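Local coordinates for glycosyl hydrolase family 26 (Bacteroides ovatus, PDB 4ZXO), which is a beta-mannanase that probably hydrolyses internal beta-1,4-mannosidic linkages during the breakdown of galactomannan, at residues E67-G72 and L136-R141; W102-P107 and R162-H167; R141-L146 and R196-N201; M61-G66 and I98-H103. All blocks are in the same frame, centred on the assembly; numbering follows the deposited sequence.

Contact 1. Residues E67-G72 and L136-R141; sequences EIELGG and LEWIDR
E69 lays the aliphatic part of its side chain over the indole of W138, with CB 3.5 Å from the centroid of the five-membered ring and 19° off its normal, a CH-pi contact. CG continues over the six-membered ring, 3.7 Å from W138 CE3. With CG between the backbone N and the carbonyl carbon (chi1 56°) and a bend at chi2, the chain then carries the carboxylate away from helix 132-147, to the indole NE1 of W102 and the backbone N of R105. In this TIM barrel a short 3-10 turn in the loop at the C-terminal end of strand 60-64 leans on helix 132-147 of the outer layer. R141 reaches back to that turn, where its NH2 donates to E69 O at 2.6 Å; the N-H...O angle is only 138°, and the donor sits above the carbonyl plane. The same NH2 forms a salt bridge with E137 OE2, 2.7 Å away and one helical turn earlier. G71 CA lies over the centre of one guanidinium face and E137 CD over the rim of the other, so the group is sandwiched as well as bonded. At the margin, L70 CD2 comes within 4.5 Å of W138 CZ2.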
# COMPACT_ATOMS: atom_id res chain seq x y z
N GLU A 67 -14.98 -2.76 -2.84
CA GLU A 67 -16.23 -3.14 -3.55
C GLU A 67 -16.07 -4.37 -4.43
O GLU A 67 -17.06 -4.85 -4.97
CB GLU A 67 -16.86 -1.98 -4.35
CG GLU A 67 -17.21 -0.81 -3.42
CD GLU A 67 -18.06 0.24 -4.09
OE1 GLU A 67 -18.63 0.01 -5.19
OE2 GLU A 67 -18.21 1.31 -3.51
N ILE A 68 -14.88 -4.97 -4.53
CA ILE A 68 -14.82 -6.27 -5.20
C ILE A 68 -15.73 -7.25 -4.51
O ILE A 68 -16.33 -8.14 -5.17
CB ILE A 68 -13.36 -6.80 -5.32
CG1 ILE A 68 -13.29 -7.88 -6.46
CG2 ILE A 68 -12.86 -7.34 -3.95
CD1 ILE A 68 -11.92 -8.06 -7.01
N GLU A 69 -15.89 -7.09 -3.20
CA GLU A 69 -16.72 -7.99 -2.40
C GLU A 69 -18.19 -7.94 -2.80
O GLU A 69 -18.96 -8.86 -2.43
CB GLU A 69 -16.60 -7.63 -0.91
CG GLU A 69 -16.96 -6.17 -0.54
CD GLU A 69 -15.84 -5.15 -0.77
OE1 GLU A 69 -14.80 -5.48 -1.40
OE2 GLU A 69 -16.03 -3.97 -0.35
N LEU A 70 -18.60 -6.83 -3.45
CA LEU A 70 -19.99 -6.69 -3.91
C LEU A 70 -20.26 -7.40 -5.22
O LEU A 70 -21.41 -7.45 -5.68
CB LEU A 70 -20.35 -5.25 -4.07
CG LEU A 70 -20.19 -4.41 -2.80
CD1 LEU A 70 -20.68 -2.97 -3.02
CD2 LEU A 70 -20.95 -4.97 -1.62
N GLY A 71 -19.25 -7.97 -5.85
CA GLY A 71 -19.50 -8.74 -7.08
C GLY A 71 -19.73 -7.92 -8.35
O GLY A 71 -20.13 -8.47 -9.40
N GLY A 72 -19.48 -6.61 -8.27
CA GLY A 72 -19.64 -5.73 -9.42
C GLY A 72 -18.40 -5.59 -10.26
O GLY A 72 -17.42 -6.32 -10.07
N LEU A 136 -16.03 -14.32 4.93
CA LEU A 136 -15.11 -15.22 4.28
C LEU A 136 -15.38 -15.23 2.75
O LEU A 136 -14.43 -15.35 1.98
CB LEU A 136 -15.20 -16.65 4.86
CG LEU A 136 -14.87 -16.78 6.33
CD1 LEU A 136 -14.91 -18.25 6.72
CD2 LEU A 136 -13.51 -16.24 6.63
N GLU A 137 -16.64 -15.10 2.33
CA GLU A 137 -16.97 -15.02 0.89
C GLU A 137 -16.31 -13.75 0.29
O GLU A 137 -15.78 -13.80 -0.81
CB GLU A 137 -18.49 -15.02 0.73
CG GLU A 137 -18.99 -14.86 -0.70
CD GLU A 137 -19.89 -13.65 -0.81
OE1 GLU A 137 -21.02 -13.57 -0.18
OE2 GLU A 137 -19.44 -12.74 -1.53
N TRP A 138 -16.35 -12.65 1.05
CA TRP A 138 -15.74 -11.39 0.60
C TRP A 138 -14.23 -11.55 0.43
O TRP A 138 -13.69 -11.13 -0.56
CB TRP A 138 -16.05 -10.26 1.60
CG TRP A 138 -17.50 -9.78 1.48
CD1 TRP A 138 -18.53 -10.34 0.76
CD2 TRP A 138 -17.99 -8.60 2.06
NE1 TRP A 138 -19.65 -9.55 0.88
CE2 TRP A 138 -19.34 -8.46 1.66
CE3 TRP A 138 -17.39 -7.60 2.85
CZ2 TRP A 138 -20.13 -7.37 2.04
CZ3 TRP A 138 -18.17 -6.50 3.27
CH2 TRP A 138 -19.54 -6.39 2.85
N ILE A 139 -13.58 -12.21 1.39
CA ILE A 139 -12.15 -12.41 1.29
C ILE A 139 -11.88 -13.33 0.06
O ILE A 139 -10.92 -13.09 -0.66
CB ILE A 139 -11.57 -12.99 2.56
CG1 ILE A 139 -11.68 -11.97 3.72
CG2 ILE A 139 -10.09 -13.38 2.37
CD1 ILE A 139 -11.54 -12.63 5.16
N ASP A 140 -12.73 -14.32 -0.18
CA ASP A 140 -12.55 -15.23 -1.30
C ASP A 140 -12.66 -14.47 -2.61
O ASP A 140 -12.00 -14.82 -3.59
CB ASP A 140 -13.60 -16.37 -1.25
CG ASP A 140 -13.29 -17.40 -0.20
OD1 ASP A 140 -12.21 -17.32 0.46
OD2 ASP A 140 -14.06 -18.37 -0.10
N ARG A 141 -13.46 -13.41 -2.64
CA ARG A 141 -13.59 -12.59 -3.85
C ARG A 141 -12.29 -11.84 -4.11
O ARG A 141 -11.82 -11.75 -5.26
CB ARG A 141 -14.80 -11.60 -3.74
CG ARG A 141 -16.17 -12.36 -3.86
CD ARG A 141 -17.48 -11.55 -3.58
NE ARG A 141 -18.55 -12.09 -4.42
CZ ARG A 141 -19.84 -11.79 -4.32
NH1 ARG A 141 -20.69 -12.34 -5.19
NH2 ARG A 141 -20.30 -10.93 -3.39

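Contact 2. Residues W102-P107 and R162-H167; sequences WHVRNP and RPWHEH
Two loops at the C-terminal ends of neighbouring barrel strands, the side on which TIM-barrel glycoside hydrolases carry their active sites, meet through two aromatic pairs and two bridging waters. H165 turns the edge of its ring toward the face of H103 in an offset edge-to-face pair, the planes 75° apart and the centroids separated by 4.6 Å. H165 CE1 stands over the rim of the H103 ring, 3.5 Å from H103 NE2. Placing CG of H165 between its backbone N and carbonyl carbon (chi1 67°) aims the imidazole at this face, while the ND1 of H103 is engaged by D64. Nearer the helices of the (beta/alpha)8 fold, W102 and W164 run side by side in the same direction, yet their six-membered rings are inclined by 56° and meet neither as a stack nor edge to face. Their closest atoms are W102 CZ3 and W164 CZ2, 3.9 Å apart. V104 CG1 adds a contact of 3.7 Å to W164 CZ3, and P163 CB approaches the edge of the W102 indole. Between these pairs, the backbones are bridged by two waters. One molecule accepts from W102 N and donates to R162 O at 2.7 Å; another donates to W102 O and accepts from W164 N at 2.8 Å, lying over a face of the W164 ring. R162 sends its guanidinium elsewhere, into salt bridges with D235 and E270.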
# COMPACT_ATOMS: atom_id res chain seq x y z
N TRP A 102 -7.52 -2.22 0.42
CA TRP A 102 -8.88 -2.77 0.37
C TRP A 102 -9.78 -1.94 1.25
O TRP A 102 -9.97 -2.27 2.46
CB TRP A 102 -8.88 -4.25 0.86
CG TRP A 102 -10.17 -4.98 0.58
CD1 TRP A 102 -11.14 -4.66 -0.35
CD2 TRP A 102 -10.61 -6.18 1.21
NE1 TRP A 102 -12.17 -5.58 -0.29
CE2 TRP A 102 -11.87 -6.52 0.66
CE3 TRP A 102 -10.07 -6.97 2.23
CZ2 TRP A 102 -12.60 -7.64 1.07
CZ3 TRP A 102 -10.80 -8.11 2.64
CH2 TRP A 102 -12.06 -8.45 2.04
N HIS A 103 -10.36 -0.89 0.68
CA HIS A 103 -11.35 -0.13 1.44
C HIS A 103 -12.72 -0.87 1.35
O HIS A 103 -13.65 -0.49 0.58
CB HIS A 103 -11.46 1.31 0.91
CG HIS A 103 -10.33 2.19 1.32
ND1 HIS A 103 -9.09 2.16 0.71
CD2 HIS A 103 -10.28 3.18 2.23
CE1 HIS A 103 -8.32 3.10 1.25
NE2 HIS A 103 -9.02 3.73 2.18
N VAL A 104 -12.80 -1.94 2.13
CA VAL A 104 -13.92 -2.88 2.08
C VAL A 104 -15.16 -2.29 2.74
O VAL A 104 -15.08 -1.55 3.75
CB VAL A 104 -13.50 -4.21 2.75
CG1 VAL A 104 -12.93 -3.99 4.18
CG2 VAL A 104 -14.56 -5.31 2.74
N ARG A 105 -16.31 -2.62 2.15
CA ARG A 105 -17.59 -2.19 2.68
C ARG A 105 -17.81 -2.74 4.10
O ARG A 105 -17.14 -3.69 4.57
CB ARG A 105 -18.72 -2.71 1.76
CG ARG A 105 -18.67 -2.24 0.32
CD ARG A 105 -18.94 -0.76 0.10
NE ARG A 105 -20.32 -0.40 0.48
CZ ARG A 105 -20.85 0.80 0.30
NH1 ARG A 105 -20.16 1.74 -0.30
NH2 ARG A 105 -22.10 1.05 0.70
N ASN A 106 -18.79 -2.13 4.77
CA ASN A 106 -19.17 -2.52 6.12
C ASN A 106 -20.14 -3.70 6.01
O ASN A 106 -21.27 -3.50 5.52
CB ASN A 106 -19.81 -1.32 6.80
CG ASN A 106 -20.14 -1.56 8.25
OD1 ASN A 106 -20.65 -2.60 8.61
ND2 ASN A 106 -19.85 -0.59 9.09
N PRO A 107 -19.73 -4.90 6.47
CA PRO A 107 -20.59 -6.08 6.25
C PRO A 107 -21.83 -6.14 7.15
O PRO A 107 -22.74 -6.93 6.87
CB PRO A 107 -19.66 -7.27 6.54
CG PRO A 107 -18.61 -6.70 7.52
CD PRO A 107 -18.42 -5.23 7.06
N ARG A 162 -2.41 -4.99 1.40
CA ARG A 162 -2.36 -4.17 2.63
C ARG A 162 -3.76 -3.90 3.13
O ARG A 162 -4.22 -2.74 3.09
CB ARG A 162 -1.62 -2.84 2.28
CG ARG A 162 -1.30 -1.99 3.45
CD ARG A 162 -0.46 -0.79 2.99
NE ARG A 162 -1.18 0.08 2.08
CZ ARG A 162 -1.86 1.19 2.46
NH1 ARG A 162 -2.00 1.48 3.77
NH2 ARG A 162 -2.47 1.95 1.55
N PRO A 163 -4.46 -4.92 3.60
CA PRO A 163 -5.83 -4.73 4.08
C PRO A 163 -5.81 -4.18 5.52
O PRO A 163 -4.75 -4.18 6.16
CB PRO A 163 -6.40 -6.17 4.06
CG PRO A 163 -5.18 -7.00 4.44
CD PRO A 163 -4.06 -6.35 3.62
N TRP A 164 -6.96 -3.76 6.03
CA TRP A 164 -7.11 -3.47 7.47
C TRP A 164 -6.14 -2.39 7.93
O TRP A 164 -5.56 -2.45 9.03
CB TRP A 164 -6.91 -4.74 8.33
CG TRP A 164 -7.64 -5.96 7.80
CD1 TRP A 164 -7.09 -7.18 7.48
CD2 TRP A 164 -9.04 -6.05 7.47
NE1 TRP A 164 -8.05 -8.02 6.98
CE2 TRP A 164 -9.26 -7.37 6.96
CE3 TRP A 164 -10.13 -5.15 7.52
CZ2 TRP A 164 -10.52 -7.81 6.56
CZ3 TRP A 164 -11.38 -5.60 7.11
CH2 TRP A 164 -11.55 -6.90 6.62
N HIS A 165 -5.94 -1.41 7.08
CA HIS A 165 -4.93 -0.37 7.34
C HIS A 165 -5.41 0.70 8.35
O HIS A 165 -6.60 0.84 8.64
CB HIS A 165 -4.49 0.25 6.00
CG HIS A 165 -5.54 1.04 5.29
ND1 HIS A 165 -6.75 0.50 4.87
CD2 HIS A 165 -5.52 2.32 4.84
CE1 HIS A 165 -7.43 1.44 4.24
NE2 HIS A 165 -6.70 2.55 4.19
N GLU A 166 -4.47 1.46 8.87
CA GLU A 166 -4.78 2.63 9.70
C GLU A 166 -5.60 2.18 10.87
O GLU A 166 -6.53 2.88 11.34
CB GLU A 166 -5.48 3.74 8.88
CG GLU A 166 -4.46 4.34 7.92
CD GLU A 166 -4.97 5.30 6.90
OE1 GLU A 166 -6.08 5.79 7.05
OE2 GLU A 166 -4.20 5.60 5.93
N HIS A 167 -5.20 1.03 11.44
CA HIS A 167 -6.07 0.43 12.45
C HIS A 167 -5.92 1.02 13.84
O HIS A 167 -6.71 0.67 14.75
CB HIS A 167 -5.80 -1.07 12.53
CG HIS A 167 -4.47 -1.39 13.09
ND1 HIS A 167 -3.32 -1.42 12.32
CD2 HIS A 167 -4.10 -1.67 14.37
CE1 HIS A 167 -2.30 -1.71 13.11
NE2 HIS A 167 -2.74 -1.85 14.35
O HOH W 1 -6.65 -1.65 3.01
O HOH W 2 -9.24 -4.12 4.45

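Contact 3. Residues R141-L146 and R196-N201; sequences RVADFL and RLKGVN
The backbones come closest at A143 and V200, whose CA atoms are 6.4 Å apart, where the chain leaving helix 181-197 passes beside helix 132-147. A143 CB fits between two side chains of that exit, touching K198 CG at 3.5 Å, tighter than usual for two carbons, and V200 CG2 at 3.7 Å. The other branch of V200, placed by CG1 lying trans to the backbone N (chi1 -175°), reaches L146 CB at 3.8 Å; these two side chains cross at about a right angle. The exit itself is a Schellman motif, in which G199 takes positive phi and the chain turns out of the helix, followed by an inverse gamma turn centred on V200. In the TIM-barrel arrangement this joins two successive helices of the outer layer, and L195, on helix 181-197, packs against A143, L146 and V200. On the more exposed flank, two bends in the K198 chain, at chi2 and chi3, curl it round to put NZ 2.9 Å from D144 OD1, a hydrogen-bonded salt bridge. The ammonium meets that oxygen on its syn side, 26° out of the carboxylate plane, while the lysine's aliphatic chain runs past the methyl group of A143.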
# COMPACT_ATOMS: atom_id res chain seq x y z
N ARG A 141 -13.46 -13.41 -2.64
CA ARG A 141 -13.59 -12.59 -3.85
C ARG A 141 -12.29 -11.84 -4.11
O ARG A 141 -11.82 -11.75 -5.26
CB ARG A 141 -14.80 -11.60 -3.74
CG ARG A 141 -16.17 -12.36 -3.86
CD ARG A 141 -17.48 -11.55 -3.58
NE ARG A 141 -18.55 -12.09 -4.42
CZ ARG A 141 -19.84 -11.79 -4.32
NH1 ARG A 141 -20.69 -12.34 -5.19
NH2 ARG A 141 -20.30 -10.93 -3.39
N VAL A 142 -11.68 -11.32 -3.05
CA VAL A 142 -10.31 -10.79 -3.18
C VAL A 142 -9.34 -11.88 -3.65
O VAL A 142 -8.52 -11.67 -4.56
CB VAL A 142 -9.82 -10.23 -1.82
CG1 VAL A 142 -8.30 -9.94 -1.88
CG2 VAL A 142 -10.62 -8.96 -1.48
N ALA A 143 -9.41 -13.07 -3.04
CA ALA A 143 -8.50 -14.16 -3.44
C ALA A 143 -8.61 -14.48 -4.95
O ALA A 143 -7.58 -14.59 -5.67
CB ALA A 143 -8.78 -15.41 -2.60
N ASP A 144 -9.85 -14.58 -5.44
CA ASP A 144 -10.04 -14.88 -6.86
C ASP A 144 -9.47 -13.77 -7.77
O ASP A 144 -8.87 -14.09 -8.83
CB ASP A 144 -11.52 -15.04 -7.17
CG ASP A 144 -12.10 -16.32 -6.64
OD1 ASP A 144 -11.33 -17.27 -6.34
OD2 ASP A 144 -13.34 -16.38 -6.53
N PHE A 145 -9.58 -12.50 -7.36
CA PHE A 145 -8.96 -11.44 -8.14
C PHE A 145 -7.43 -11.60 -8.13
O PHE A 145 -6.79 -11.50 -9.17
CB PHE A 145 -9.34 -10.08 -7.62
CG PHE A 145 -8.76 -8.98 -8.45
CD1 PHE A 145 -9.33 -8.64 -9.64
CD2 PHE A 145 -7.63 -8.30 -8.04
CE1 PHE A 145 -8.77 -7.62 -10.43
CE2 PHE A 145 -7.07 -7.28 -8.82
CZ PHE A 145 -7.65 -6.95 -10.01
N LEU A 146 -6.85 -11.84 -6.97
CA LEU A 146 -5.40 -12.00 -6.88
C LEU A 146 -4.87 -13.15 -7.76
O LEU A 146 -3.79 -13.06 -8.35
CB LEU A 146 -5.00 -12.23 -5.42
CG LEU A 146 -5.26 -10.99 -4.52
CD1 LEU A 146 -4.92 -11.27 -3.06
CD2 LEU A 146 -4.51 -9.74 -4.99
N ARG A 196 -4.61 -18.50 1.92
CA ARG A 196 -3.85 -19.76 1.82
C ARG A 196 -4.65 -20.95 1.29
O ARG A 196 -4.14 -21.73 0.48
CB ARG A 196 -3.27 -20.17 3.16
CG ARG A 196 -2.17 -19.28 3.65
CD ARG A 196 -1.73 -19.72 5.02
NE ARG A 196 -1.02 -20.99 4.95
CZ ARG A 196 -0.95 -21.82 5.97
NH1 ARG A 196 -1.58 -21.51 7.11
NH2 ARG A 196 -0.28 -22.97 5.83
N LEU A 197 -5.88 -21.08 1.76
CA LEU A 197 -6.72 -22.16 1.28
C LEU A 197 -6.93 -22.07 -0.23
O LEU A 197 -6.93 -23.10 -0.91
CB LEU A 197 -8.07 -22.14 1.97
CG LEU A 197 -8.24 -22.74 3.36
CD1 LEU A 197 -9.55 -22.27 3.96
CD2 LEU A 197 -8.20 -24.24 3.30
N LYS A 198 -7.08 -20.84 -0.73
CA LYS A 198 -7.31 -20.58 -2.15
C LYS A 198 -6.05 -20.78 -2.99
O LYS A 198 -6.11 -20.74 -4.23
CB LYS A 198 -7.83 -19.13 -2.36
CG LYS A 198 -9.15 -18.73 -1.65
CD LYS A 198 -10.43 -19.22 -2.28
CE LYS A 198 -10.84 -18.42 -3.49
NZ LYS A 198 -11.91 -19.16 -4.21
N GLY A 199 -4.89 -20.93 -2.34
CA GLY A 199 -3.63 -21.06 -3.04
C GLY A 199 -3.13 -19.74 -3.56
O GLY A 199 -2.44 -19.67 -4.60
N VAL A 200 -3.47 -18.66 -2.84
CA VAL A 200 -2.97 -17.35 -3.25
C VAL A 200 -1.50 -17.21 -2.84
O VAL A 200 -1.19 -16.57 -1.85
CB VAL A 200 -3.81 -16.21 -2.64
CG1 VAL A 200 -3.34 -14.89 -3.20
CG2 VAL A 200 -5.27 -16.37 -3.04
N ASN A 201 -0.59 -17.72 -3.63
CA ASN A 201 0.81 -17.79 -3.26
C ASN A 201 1.62 -16.63 -3.78
O ASN A 201 2.85 -16.62 -3.71
CB ASN A 201 1.39 -19.12 -3.75
CG ASN A 201 0.70 -20.28 -3.14
OD1 ASN A 201 0.16 -20.20 -2.03
ND2 ASN A 201 0.68 -21.39 -3.86

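Contact 4. Residues M61-G66 and I98-H103; sequences MSFDLG and ISLSWH
D64 turns its carboxylate toward S101 and H103 because CG lies opposite the backbone N (chi1 -156°), and S101 answers with OG set between its own N and carbonyl carbon. The serine hydroxyl donates to D64 OD1 at 2.6 Å, on the anti side of that oxygen. H103 ND1 reaches D64 OD1 from the opposite face of the carboxylate at 2.7 Å; the oxygen lies in the imidazole plane, but the nitrogen stands 45° out of the carboxylate plane. The other oxygen is equally occupied: H103 N donates to the syn lone pair of D64 OD2 at 2.8 Å with a nearly straight N-H...O angle of 172°, and G66 N closes an Asx turn from the anti side. Four donors thus fix the rotation of a buried carboxylate. Behind this cluster the strands pair in parallel, M61 O receiving S99 N and S99 O receiving F63 N, then F63 O receiving S101 N and S101 O receiving L65 N. On the face that carries M61, F63, I98 and L100, F63 CB meets L100 CD2 at 3.8 Å; just past the strand end, L65 CD1 meets L100 CD1 at 4.1 Å. These are adjacent strands of the barrel wall, joined through helix 81-93 as a beta-alpha-beta unit; that helix covers F63 and I98, helix 132-147 covers L65 and L100, and strand 159-162 continues the sheet beyond strand 97-101.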
# COMPACT_ATOMS: atom_id res chain seq x y z
N MET A 61 3.24 0.86 -7.93
CA MET A 61 1.89 1.39 -8.17
C MET A 61 0.95 0.67 -7.25
O MET A 61 1.13 -0.53 -7.01
CB MET A 61 1.46 1.16 -9.61
CG MET A 61 2.24 2.06 -10.55
SD MET A 61 1.83 1.71 -12.26
CE MET A 61 3.11 2.69 -13.08
N SER A 62 0.00 1.40 -6.68
CA SER A 62 -1.02 0.73 -5.87
C SER A 62 -2.39 1.03 -6.42
O SER A 62 -2.62 2.03 -7.11
CB SER A 62 -0.93 1.15 -4.36
OG SER A 62 -1.06 2.54 -4.19
N PHE A 63 -3.31 0.15 -6.08
CA PHE A 63 -4.70 0.27 -6.51
C PHE A 63 -5.55 -0.26 -5.37
O PHE A 63 -5.02 -0.86 -4.44
CB PHE A 63 -4.98 -0.50 -7.82
CG PHE A 63 -4.01 -0.19 -8.95
CD1 PHE A 63 -4.23 0.89 -9.82
CD2 PHE A 63 -2.87 -0.96 -9.11
CE1 PHE A 63 -3.33 1.18 -10.81
CE2 PHE A 63 -1.94 -0.71 -10.12
CZ PHE A 63 -2.17 0.38 -10.98
N ASP A 64 -6.86 -0.07 -5.46
CA ASP A 64 -7.74 -0.49 -4.34
C ASP A 64 -8.76 -1.49 -4.81
O ASP A 64 -9.29 -1.39 -5.92
CB ASP A 64 -8.42 0.73 -3.73
CG ASP A 64 -8.85 0.48 -2.27
OD1 ASP A 64 -8.03 0.80 -1.38
OD2 ASP A 64 -9.92 -0.12 -2.02
N LEU A 65 -8.99 -2.50 -3.97
CA LEU A 65 -9.98 -3.54 -4.28
C LEU A 65 -11.36 -3.29 -3.63
O LEU A 65 -12.26 -4.11 -3.77
CB LEU A 65 -9.47 -4.91 -3.88
CG LEU A 65 -8.20 -5.33 -4.59
CD1 LEU A 65 -7.79 -6.75 -4.17
CD2 LEU A 65 -8.32 -5.18 -6.14
N GLY A 66 -11.54 -2.15 -2.97
CA GLY A 66 -12.81 -1.86 -2.34
C GLY A 66 -13.96 -2.02 -3.31
O GLY A 66 -13.91 -1.50 -4.44
N ILE A 98 3.71 -3.92 -7.39
CA ILE A 98 2.31 -3.61 -7.17
C ILE A 98 1.89 -3.79 -5.74
O ILE A 98 2.25 -4.76 -5.12
CB ILE A 98 1.40 -4.50 -8.08
CG1 ILE A 98 1.69 -4.27 -9.56
CG2 ILE A 98 -0.13 -4.29 -7.77
CD1 ILE A 98 2.71 -5.23 -10.16
N SER A 99 1.13 -2.83 -5.21
CA SER A 99 0.49 -3.01 -3.92
C SER A 99 -1.01 -2.79 -4.04
O SER A 99 -1.46 -2.04 -4.92
CB SER A 99 1.08 -2.04 -2.88
OG SER A 99 0.49 -2.29 -1.60
N LEU A 100 -1.80 -3.49 -3.24
CA LEU A 100 -3.26 -3.33 -3.28
C LEU A 100 -3.79 -3.07 -1.88
O LEU A 100 -3.44 -3.83 -0.95
CB LEU A 100 -3.94 -4.61 -3.82
CG LEU A 100 -3.54 -4.87 -5.27
CD1 LEU A 100 -4.05 -6.27 -5.65
CD2 LEU A 100 -4.15 -3.85 -6.23
N SER A 101 -4.57 -2.02 -1.73
CA SER A 101 -5.29 -1.80 -0.49
C SER A 101 -6.74 -2.26 -0.65
O SER A 101 -7.15 -2.66 -1.75
CB SER A 101 -5.22 -0.33 -0.07
OG SER A 101 -5.49 0.50 -1.18
N TRP A 102 -7.52 -2.22 0.42
CA TRP A 102 -8.88 -2.77 0.37
C TRP A 102 -9.78 -1.94 1.25
O TRP A 102 -9.97 -2.27 2.46
CB TRP A 102 -8.88 -4.25 0.86
CG TRP A 102 -10.17 -4.98 0.58
CD1 TRP A 102 -11.14 -4.66 -0.35
CD2 TRP A 102 -10.61 -6.18 1.21
NE1 TRP A 102 -12.17 -5.58 -0.29
CE2 TRP A 102 -11.87 -6.52 0.66
CE3 TRP A 102 -10.07 -6.97 2.23
CZ2 TRP A 102 -12.60 -7.64 1.07
CZ3 TRP A 102 -10.80 -8.11 2.64
CH2 TRP A 102 -12.06 -8.45 2.04
N HIS A 103 -10.36 -0.89 0.68
CA HIS A 103 -11.35 -0.13 1.44
C HIS A 103 -12.72 -0.87 1.35
O HIS A 103 -13.65 -0.49 0.58
CB HIS A 103 -11.46 1.31 0.91
CG HIS A 103 -10.33 2.19 1.32
ND1 HIS A 103 -9.09 2.16 0.71
CD2 HIS A 103 -10.28 3.18 2.23
CE1 HIS A 103 -8.32 3.10 1.25
NE2 HIS A 103 -9.02 3.73 2.18

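Overall arrangement
The four contacts follow a TIM barrel from wall to rim. Contact 4 is the most central, with buried strands whose backbone bonds give way to a tightly gripped carboxylate at their C-terminal ends. Contact 2, also buried, shares W102 and H103 with it but is built mainly from aromatic rings and bridging waters. Contacts 1 and 3 lie farther out, about 19 and 18 Å from the chain centre to their own centres, and both use helix 132-147, on which their segments share R141, although it makes contacts across contact 1 alone; each combines packing with a charged group near the surface. E69 joins contacts 1 and 2, while V142 of contact 3 packs on W102.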